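Long-range contacts in uricase (Bacillus fastidiosus, PDB 4R8X), which probably catalyses the oxidation of urate to 5-hydroxyisourate with molecular oxygen, the first step in converting urate to (S)-allantoin: residues 199-204 / 270-275; 243-248 / 297-302. All coordinates share one frame; numbering follows the deposited sequence.

How the contacts relate
Contact 1 (199-204 / 270-275) is partly buried and joins neighbouring strands beside the predicted urate site. Contact 2 (243-248 / 297-302) is fully buried and lays the start of helix 244-258 on strand 296-304. The two serve one antiparallel sheet, since strand 262-271 pairs with both 198-208 and 296-304. Contact 1 is laced by three backbone hydrogen bonds and one from Tyr-199 N to Thr-273 OG1, with a CH-pi contact and an aromatic pair beside them. Contact 2 relies on side chains, with van der Waals packing alone between helix and strand. They meet where Ile-244 CD1 packs on Asn-271 CB at 3.4 Å. Ile-200 also lies under the helix, against Ile-244 and Leu-247.

Contact 1 (199-204 / 270-275); sequences YIFLNI and NNRTWD
Arg-272 turns CG beside its own backbone N (chi1 -69°) and bends again at chi2 (-74°), which lays its chain over the ring of Phe-201. The ring stands up from an antiparallel pairing of strands 198-208 and 262-271 in the uricase sheet. Arg-272 CG sits 3.5 Å from the centroid of the Phe-201 ring, over its face, a CH-pi contact. The guanidinium runs on to Asn-270 and grips OD1 side-on with NE and NH2. Both nitrogens reach that oxygen from the same face of the amide, and this fixes the end of the arginine. Phe-201 and Asn-270 form a hydrogen-bonded pair: Phe-201 N to Asn-270 O and Asn-270 N to Phe-201 O are both 2.9 Å. Arg-272 N binds Tyr-199 O at 2.8 Å, just past the end of strand 262-271. Tyr-199 swings CG away from its backbone N (chi1 -177°) and points a ring edge at the face of Trp-274, an offset edge-to-face pair. Phe-15 of a second subunit stacks on that indole. Asn-271, predicted to bind urate and O2, makes an Asx turn: OD1 accepts from Thr-273 N at 3.1 Å. Thr-273 OG1 binds Asn-271 OD1 on a lone pair at 2.7 Å and accepts from Tyr-199 N at 3.2 Å.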
loop_
_atom_site.group_PDB
_atom_site.type_symbol
_atom_site.label_atom_id
_atom_site.label_comp_id
_atom_site.label_asym_id
_atom_site.label_seq_id
_atom_site.Cartn_x
_atom_site.Cartn_y
_atom_site.Cartn_z
ATOM N N TYR D 199 17.557 -7.229 -12.102
ATOM C CA TYR D 199 16.943 -6.918 -10.823
ATOM C C TYR D 199 15.796 -7.903 -10.650
ATOM O O TYR D 199 14.863 -7.922 -11.449
ATOM C CB TYR D 199 16.466 -5.458 -10.826
ATOM C CG TYR D 199 15.864 -4.951 -9.527
ATOM C CD1 TYR D 199 16.146 -5.549 -8.304
ATOM C CD2 TYR D 199 15.006 -3.861 -9.534
ATOM C CE1 TYR D 199 15.588 -5.078 -7.133
ATOM C CE2 TYR D 199 14.437 -3.394 -8.366
ATOM C CZ TYR D 199 14.737 -4.005 -7.176
ATOM O OH TYR D 199 14.161 -3.539 -6.026
ATOM N N ILE D 200 15.886 -8.733 -9.610
ATOM C CA ILE D 200 14.950 -9.841 -9.408
ATOM C C ILE D 200 14.293 -9.833 -8.030
ATOM O O ILE D 200 14.896 -9.411 -7.039
ATOM C CB ILE D 200 15.634 -11.216 -9.625
ATOM C CG1 ILE D 200 16.714 -11.460 -8.568
ATOM C CG2 ILE D 200 16.242 -11.299 -11.016
ATOM C CD1 ILE D 200 17.394 -12.831 -8.674
ATOM N N PHE D 201 13.040 -10.274 -7.990
ATOM C CA PHE D 201 12.346 -10.582 -6.744
ATOM C C PHE D 201 12.234 -12.095 -6.712
ATOM O O PHE D 201 11.910 -12.703 -7.738
ATOM C CB PHE D 201 10.928 -10.003 -6.733
ATOM C CG PHE D 201 10.859 -8.493 -6.683
ATOM C CD1 PHE D 201 12.002 -7.697 -6.752
ATOM C CD2 PHE D 201 9.632 -7.876 -6.539
ATOM C CE1 PHE D 201 11.905 -6.310 -6.710
ATOM C CE2 PHE D 201 9.530 -6.493 -6.486
ATOM C CZ PHE D 201 10.670 -5.713 -6.571
ATOM N N LEU D 202 12.464 -12.696 -5.545
ATOM C CA LEU D 202 12.383 -14.152 -5.389
ATOM C C LEU D 202 11.591 -14.523 -4.149
ATOM O O LEU D 202 11.824 -13.972 -3.072
ATOM C CB LEU D 202 13.777 -14.784 -5.258
ATOM C CG LEU D 202 14.769 -14.703 -6.414
ATOM C CD1 LEU D 202 16.061 -15.424 -6.063
ATOM C CD2 LEU D 202 14.159 -15.275 -7.689
ATOM N N ASN D 203 10.655 -15.450 -4.316
ATOM C CA ASN D 203 10.090 -16.197 -3.206
ATOM C C ASN D 203 10.571 -17.617 -3.402
ATOM O O ASN D 203 10.416 -18.181 -4.492
ATOM C CB ASN D 203 8.563 -16.188 -3.231
ATOM C CG ASN D 203 7.966 -14.801 -3.074
ATOM O OD1 ASN D 203 8.593 -13.884 -2.548
ATOM N ND2 ASN D 203 6.727 -14.649 -3.529
ATOM N N ILE D 204 11.184 -18.186 -2.373
ATOM C CA ILE D 204 11.718 -19.535 -2.475
ATOM C C ILE D 204 11.079 -20.398 -1.411
ATOM O O ILE D 204 10.937 -19.976 -0.265
ATOM C CB ILE D 204 13.237 -19.544 -2.275
ATOM C CG1 ILE D 204 13.896 -18.491 -3.178
ATOM C CG2 ILE D 204 13.794 -20.925 -2.555
ATOM C CD1 ILE D 204 15.388 -18.326 -2.944
ATOM N N ASN D 270 9.944 -12.359 -9.860
ATOM C CA ASN D 270 9.635 -11.229 -10.727
ATOM C C ASN D 270 10.933 -10.763 -11.369
ATOM O O ASN D 270 11.970 -10.679 -10.701
ATOM C CB ASN D 270 9.137 -10.003 -9.950
ATOM C CG ASN D 270 7.722 -10.131 -9.415
ATOM O OD1 ASN D 270 7.226 -9.181 -8.810
ATOM N ND2 ASN D 270 7.079 -11.282 -9.602
ATOM N N ASN D 271 10.863 -10.414 -12.647
ATOM C CA ASN D 271 11.890 -9.601 -13.280
ATOM C C ASN D 271 11.493 -8.135 -13.148
ATOM O O ASN D 271 10.466 -7.710 -13.698
ATOM C CB ASN D 271 12.039 -9.967 -14.758
ATOM C CG ASN D 271 13.279 -9.350 -15.386
ATOM O OD1 ASN D 271 13.748 -8.303 -14.949
ATOM N ND2 ASN D 271 13.822 -10.002 -16.398
ATOM N N ARG D 272 12.299 -7.367 -12.416
ATOM C CA ARG D 272 11.991 -5.964 -12.129
ATOM C C ARG D 272 13.017 -5.004 -12.732
ATOM O O ARG D 272 13.139 -3.841 -12.319
ATOM C CB ARG D 272 11.879 -5.766 -10.620
ATOM C CG ARG D 272 10.666 -6.452 -10.021
ATOM C CD ARG D 272 9.398 -5.694 -10.378
ATOM N NE ARG D 272 8.207 -6.367 -9.871
ATOM C CZ ARG D 272 6.977 -5.882 -9.990
ATOM N NH1 ARG D 272 6.782 -4.733 -10.615
ATOM N NH2 ARG D 272 5.945 -6.540 -9.492
ATOM N N THR D 273 13.716 -5.480 -13.755
ATOM C CA THR D 273 14.848 -4.761 -14.334
ATOM C C THR D 273 14.481 -3.374 -14.854
ATOM O O THR D 273 13.459 -3.200 -15.512
ATOM C CB THR D 273 15.500 -5.601 -15.446
ATOM O OG1 THR D 273 15.974 -6.827 -14.872
ATOM C CG2 THR D 273 16.658 -4.884 -16.110
ATOM N N TRP D 274 15.330 -2.400 -14.539
ATOM C CA TRP D 274 15.155 -1.008 -14.941
ATOM C C TRP D 274 15.252 -0.792 -16.459
ATOM O O TRP D 274 15.730 -1.660 -17.196
ATOM C CB TRP D 274 16.239 -0.152 -14.286
ATOM C CG TRP D 274 16.247 -0.132 -12.768
ATOM C CD1 TRP D 274 15.175 -0.278 -11.914
ATOM C CD2 TRP D 274 17.399 0.048 -11.937
ATOM N NE1 TRP D 274 15.604 -0.187 -10.602
ATOM C CE2 TRP D 274 16.961 0.020 -10.594
ATOM C CE3 TRP D 274 18.762 0.240 -12.199
ATOM C CZ2 TRP D 274 17.850 0.171 -9.517
ATOM C CZ3 TRP D 274 19.636 0.398 -11.134
ATOM C CH2 TRP D 274 19.174 0.370 -9.808
ATOM N N ASP D 275 14.818 0.390 -16.905
ATOM C CA ASP D 275 15.023 0.847 -18.276
ATOM C C ASP D 275 16.241 1.758 -18.309
ATOM O O ASP D 275 16.496 2.508 -17.363
ATOM C CB ASP D 275 13.817 1.653 -18.770
ATOM C CG ASP D 275 12.645 0.777 -19.195
ATOM O OD1 ASP D 275 12.856 -0.428 -19.457
ATOM O OD2 ASP D 275 11.512 1.301 -19.293
#

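Contact 2 (243-248 / 297-302); sequences SIQHLI and GFQGFS
Past the N-cap Ser-243, whose OG accepts from His-246 N at 2.9 Å, Ile-244 sets CG2 against the amide oxygen of Gln-299, with Ile-244 CG2 to Gln-299 OE1 3.3 Å. That oxygen accepts a hydrogen bond from Thr-269 OG1 on the neighbouring strand 262-271. The methyl therefore packs beside a polar atom that is already held. Gln-245 crosses Gln-299 at about a right angle. Both chains bend at chi2, which brings their middles together, with Gln-245 CG to Gln-299 CG 3.8 Å. The two amides are turned 41° apart. Gln-245 OE1 stays 3.7 Å from Gln-299 NE2, so they meet by packing. One turn on, Ile-248 extends CD1 to CB of Phe-301, 3.9 Å away. The ring of Phe-301 stacks on Phe-58 of a fourth subunit. A strand of that subunit pairs antiparallel with residues 297-301, so the sheet runs on across the interface. The axes of 244-248 and 297-302 run at 32° and approach to 9.5 Å. The arrangement is that of a helix packed on the antiparallel sheet of the uricase (T-fold) architecture, with Gln-245 at its start as a predicted urate-binding residue.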
loop_
_atom_site.group_PDB
_atom_site.type_symbol
_atom_site.label_atom_id
_atom_site.label_comp_id
_atom_site.label_asym_id
_atom_site.label_seq_id
_atom_site.Cartn_x
_atom_site.Cartn_y
_atom_site.Cartn_z
ATOM N N SER D 243 19.576 -16.241 -17.936
ATOM C CA SER D 243 18.195 -15.807 -17.774
ATOM C C SER D 243 17.844 -16.006 -16.318
ATOM O O SER D 243 18.600 -16.630 -15.575
ATOM C CB SER D 243 17.241 -16.645 -18.621
ATOM O OG SER D 243 17.363 -18.016 -18.296
ATOM N N ILE D 244 16.703 -15.473 -15.906
ATOM C CA ILE D 244 16.207 -15.754 -14.568
ATOM C C ILE D 244 15.875 -17.239 -14.468
ATOM O O ILE D 244 16.125 -17.868 -13.438
ATOM C CB ILE D 244 14.976 -14.905 -14.233
ATOM C CG1 ILE D 244 15.351 -13.427 -14.202
ATOM C CG2 ILE D 244 14.394 -15.309 -12.887
ATOM C CD1 ILE D 244 14.175 -12.538 -13.965
ATOM N N GLN D 245 15.315 -17.796 -15.542
ATOM C CA GLN D 245 15.004 -19.222 -15.604
ATOM C C GLN D 245 16.235 -20.049 -15.272
ATOM O O GLN D 245 16.197 -20.921 -14.411
ATOM C CB GLN D 245 14.499 -19.614 -16.997
ATOM C CG GLN D 245 13.093 -19.139 -17.318
ATOM C CD GLN D 245 13.055 -17.782 -17.994
ATOM O OE1 GLN D 245 13.880 -16.904 -17.715
ATOM N NE2 GLN D 245 12.090 -17.602 -18.893
ATOM N N HIS D 246 17.326 -19.755 -15.969
ATOM C CA HIS D 246 18.598 -20.431 -15.767
ATOM C C HIS D 246 19.124 -20.216 -14.343
ATOM O O HIS D 246 19.564 -21.152 -13.682
ATOM C CB HIS D 246 19.584 -19.929 -16.825
ATOM C CG HIS D 246 20.972 -20.470 -16.683
ATOM N ND1 HIS D 246 22.055 -19.667 -16.402
ATOM C CD2 HIS D 246 21.457 -21.731 -16.801
ATOM C CE1 HIS D 246 23.148 -20.408 -16.351
ATOM N NE2 HIS D 246 22.812 -21.664 -16.588
ATOM N N LEU D 247 19.057 -18.979 -13.866
ATOM C CA LEU D 247 19.508 -18.657 -12.515
ATOM C C LEU D 247 18.820 -19.483 -11.430
ATOM O O LEU D 247 19.488 -20.061 -10.566
ATOM C CB LEU D 247 19.326 -17.168 -12.244
ATOM C CG LEU D 247 19.572 -16.704 -10.808
ATOM C CD1 LEU D 247 21.030 -16.928 -10.413
ATOM C CD2 LEU D 247 19.186 -15.248 -10.677
ATOM N N ILE D 248 17.494 -19.558 -11.475
ATOM C CA ILE D 248 16.781 -20.217 -10.397
ATOM C C ILE D 248 16.978 -21.725 -10.442
ATOM O O ILE D 248 16.946 -22.386 -9.403
ATOM C CB ILE D 248 15.286 -19.817 -10.320
ATOM C CG1 ILE D 248 14.539 -20.158 -11.607
ATOM C CG2 ILE D 248 15.164 -18.329 -10.009
ATOM C CD1 ILE D 248 13.043 -19.914 -11.491
ATOM N N GLY D 297 8.080 -9.548 -15.866
ATOM C CA GLY D 297 8.240 -10.961 -16.146
ATOM C C GLY D 297 8.135 -11.745 -14.851
ATOM O O GLY D 297 8.499 -11.241 -13.783
ATOM N N PHE D 298 7.632 -12.973 -14.938
ATOM C CA PHE D 298 7.636 -13.860 -13.789
ATOM C C PHE D 298 7.848 -15.303 -14.220
ATOM O O PHE D 298 7.593 -15.671 -15.371
ATOM C CB PHE D 298 6.362 -13.710 -12.940
ATOM C CG PHE D 298 5.107 -14.216 -13.603
ATOM C CD1 PHE D 298 4.699 -15.527 -13.436
ATOM C CD2 PHE D 298 4.326 -13.375 -14.380
ATOM C CE1 PHE D 298 3.535 -15.995 -14.033
ATOM C CE2 PHE D 298 3.164 -13.829 -14.993
ATOM C CZ PHE D 298 2.760 -15.144 -14.815
ATOM N N GLN D 299 8.336 -16.103 -13.280
ATOM C CA GLN D 299 8.576 -17.527 -13.489
ATOM C C GLN D 299 8.094 -18.291 -12.263
ATOM O O GLN D 299 8.184 -17.794 -11.136
ATOM C CB GLN D 299 10.067 -17.798 -13.691
ATOM C CG GLN D 299 10.647 -17.293 -15.007
ATOM C CD GLN D 299 10.999 -15.818 -14.970
ATOM O OE1 GLN D 299 11.274 -15.264 -13.912
ATOM N NE2 GLN D 299 10.992 -15.174 -16.134
ATOM N N GLY D 300 7.584 -19.500 -12.490
ATOM C CA GLY D 300 7.281 -20.453 -11.439
ATOM C C GLY D 300 7.978 -21.751 -11.795
ATOM O O GLY D 300 7.871 -22.224 -12.925
ATOM N N PHE D 301 8.711 -22.332 -10.853
ATOM C CA PHE D 301 9.527 -23.497 -11.179
ATOM C C PHE D 301 9.902 -24.287 -9.937
ATOM O O PHE D 301 10.142 -23.712 -8.879
ATOM C CB PHE D 301 10.802 -23.033 -11.898
ATOM C CG PHE D 301 11.553 -24.135 -12.592
ATOM C CD1 PHE D 301 11.045 -24.729 -13.733
ATOM C CD2 PHE D 301 12.780 -24.564 -12.112
ATOM C CE1 PHE D 301 11.739 -25.741 -14.379
ATOM C CE2 PHE D 301 13.480 -25.568 -12.754
ATOM C CZ PHE D 301 12.959 -26.158 -13.892
ATOM N N SER D 302 9.947 -25.606 -10.063
ATOM C CA SER D 302 10.458 -26.445 -8.986
ATOM C C SER D 302 11.636 -27.297 -9.454
ATOM O O SER D 302 11.655 -27.788 -10.586
ATOM C CB SER D 302 9.355 -27.321 -8.384
ATOM O OG SER D 302 8.822 -28.221 -9.339
#